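Local coordinates for Non-structural protein 2 (Bluetongue virus, PDB 1UTY) that binds single-stranded RNA, the chain here being the N-terminal RNA-binding domain of the longer viral phosphoprotein, at residues 12-17 and 58-63. Numbering follows the deposited sequence.
Sequences IFVLDV and LNVPGP
The carbonyl oxygen of Leu58 takes the N-H of Leu15 (N to O 2.8 Å) from well above the carbonyl plane, while Val14 CA comes within 3.3 Å of the same oxygen in a CA-H···O contact. Leu58 N donates to Phe13 O at 2.9 Å, so Leu58 bonds to the residues before and after Val14, as parallel pairing requires. Val60 N then reaches Leu15 O, also at 2.9 Å and almost straight on the carbonyl (C=O···N 165°). Past this bond the backbones separate, and a water links them, accepting from Val17 N and probably donating to Val60 O.

Ile12, Val14 and Leu58 pack branched apolar groups against strand 73-79, and Val60 against Tyr66 of strand 64-70. The Ile12 and Leu58 side chains lie side by side, Ile12 CG2, anti to its own N, 4.0 Å from Leu58 CB. Val14 and Val60 meet at an angle, Val14 CG1 4.2 Å from Val60 CG2. On the face of Leu15 and Asn59, the methyl CD2 of Leu15 lies alongside the Asn59 amide, 4.0 Å from CG. An apolar leucine suits packing on Leu144 of the second subunit, and the Asn59 amide N-H can donate to Tyr121 OH. Asp16 OD2 is hydrogen-bonded to Thr21 OG1.

Strands 10-15 and 56-59 are thus parallel neighbours inside a large mixed beta-sheet, one face buried in the domain core, Leu15 on the other reaching the second subunit.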
loop_
_atom_site.group_PDB
_atom_site.type_symbol
_atom_site.label_atom_id
_atom_site.label_comp_id
_atom_site.label_asym_id
_atom_site.label_seq_id
_atom_site.Cartn_x
_atom_site.Cartn_y
_atom_site.Cartn_z
ATOM N N ILE A 12 -2.252 13.630 -10.562
ATOM C CA ILE A 12 -2.062 13.659 -9.132
ATOM C C ILE A 12 -2.030 15.123 -8.712
ATOM O O ILE A 12 -1.294 15.929 -9.278
ATOM C CB ILE A 12 -0.756 12.879 -8.740
ATOM C CG1 ILE A 12 -0.871 11.413 -9.167
ATOM C CG2 ILE A 12 -0.500 12.892 -7.231
ATOM C CD1 ILE A 12 -0.176 11.111 -10.468
ATOM N N PHE A 13 -2.879 15.448 -7.750
ATOM C CA PHE A 13 -3.000 16.781 -7.215
ATOM C C PHE A 13 -2.496 16.721 -5.792
ATOM O O PHE A 13 -3.176 16.213 -4.904
ATOM C CB PHE A 13 -4.461 17.241 -7.294
ATOM C CG PHE A 13 -5.004 17.269 -8.711
ATOM C CD1 PHE A 13 -4.865 18.411 -9.496
ATOM C CD2 PHE A 13 -5.605 16.133 -9.264
ATOM C CE1 PHE A 13 -5.338 18.440 -10.821
ATOM C CE2 PHE A 13 -6.089 16.136 -10.575
ATOM C CZ PHE A 13 -5.949 17.300 -11.372
ATOM N N VAL A 14 -1.269 17.185 -5.591
ATOM C CA VAL A 14 -0.658 17.146 -4.271
ATOM C C VAL A 14 -1.202 18.300 -3.463
ATOM O O VAL A 14 -1.169 19.451 -3.909
ATOM C CB VAL A 14 0.887 17.174 -4.324
ATOM C CG1 VAL A 14 1.470 17.011 -2.937
ATOM C CG2 VAL A 14 1.413 16.047 -5.242
ATOM N N LEU A 15 -1.755 17.965 -2.299
ATOM C CA LEU A 15 -2.153 18.932 -1.300
ATOM C C LEU A 15 -1.104 18.829 -0.203
ATOM O O LEU A 15 -1.033 17.817 0.517
ATOM C CB LEU A 15 -3.552 18.610 -0.767
ATOM C CG LEU A 15 -4.049 19.443 0.431
ATOM C CD1 LEU A 15 -4.144 20.939 0.090
ATOM C CD2 LEU A 15 -5.402 18.921 0.971
ATOM N N ASP A 16 -0.277 19.861 -0.101
ATOM C CA ASP A 16 0.828 19.916 0.853
ATOM C C ASP A 16 0.800 21.277 1.530
ATOM O O ASP A 16 1.532 22.188 1.143
ATOM C CB ASP A 16 2.174 19.704 0.141
ATOM C CG ASP A 16 3.383 19.879 1.078
ATOM O OD1 ASP A 16 3.279 19.605 2.292
ATOM O OD2 ASP A 16 4.491 20.290 0.689
ATOM N N VAL A 17 -0.055 21.393 2.547
ATOM C CA VAL A 17 -0.380 22.665 3.198
ATOM C C VAL A 17 0.807 23.295 3.956
ATOM O O VAL A 17 0.924 24.529 4.000
ATOM C CB VAL A 17 -1.655 22.512 4.128
ATOM C CG1 VAL A 17 -1.717 23.591 5.201
ATOM C CG2 VAL A 17 -2.931 22.562 3.300
ATOM N N LEU A 58 -3.608 13.752 -3.440
ATOM C CA LEU A 58 -2.597 13.228 -2.565
ATOM C C LEU A 58 -2.320 14.276 -1.490
ATOM O O LEU A 58 -1.567 15.234 -1.699
ATOM C CB LEU A 58 -1.342 12.887 -3.367
ATOM C CG LEU A 58 -0.172 12.270 -2.590
ATOM C CD1 LEU A 58 -0.651 11.063 -1.740
ATOM C CD2 LEU A 58 0.965 11.893 -3.557
ATOM N N ASN A 59 -2.986 14.095 -0.357
ATOM C CA ASN A 59 -2.807 14.919 0.824
ATOM C C ASN A 59 -1.586 14.365 1.555
ATOM O O ASN A 59 -1.603 13.214 2.029
ATOM C CB ASN A 59 -4.080 14.816 1.664
ATOM C CG ASN A 59 -4.053 15.667 2.950
ATOM O OD1 ASN A 59 -3.035 16.200 3.349
ATOM N ND2 ASN A 59 -5.197 15.746 3.614
ATOM N N VAL A 60 -0.501 15.141 1.598
ATOM C CA VAL A 60 0.681 14.732 2.373
ATOM C C VAL A 60 1.067 15.776 3.417
ATOM O O VAL A 60 0.721 16.939 3.260
ATOM C CB VAL A 60 1.917 14.352 1.476
ATOM C CG1 VAL A 60 1.538 13.306 0.441
ATOM C CG2 VAL A 60 2.542 15.558 0.824
ATOM N N PRO A 61 1.759 15.361 4.482
ATOM C CA PRO A 61 2.227 16.295 5.522
ATOM C C PRO A 61 3.663 16.833 5.319
ATOM O O PRO A 61 4.086 17.712 6.083
ATOM C CB PRO A 61 2.178 15.431 6.781
ATOM C CG PRO A 61 2.607 14.051 6.251
ATOM C CD PRO A 61 2.103 13.965 4.818
ATOM N N GLY A 62 4.379 16.323 4.318
ATOM C CA GLY A 62 5.761 16.690 4.056
ATOM C C GLY A 62 6.437 15.720 3.087
ATOM O O GLY A 62 5.769 14.878 2.454
ATOM N N PRO A 63 7.763 15.796 2.987
ATOM C CA PRO A 63 8.502 14.968 2.021
ATOM C C PRO A 63 8.403 13.480 2.358
ATOM O O PRO A 63 8.148 13.122 3.510
ATOM C CB PRO A 63 9.953 15.469 2.125
ATOM C CG PRO A 63 10.034 16.289 3.367
ATOM C CD PRO A 63 8.646 16.629 3.815
HETATM O O HOH W 1 -1.226 19.106 3.478
#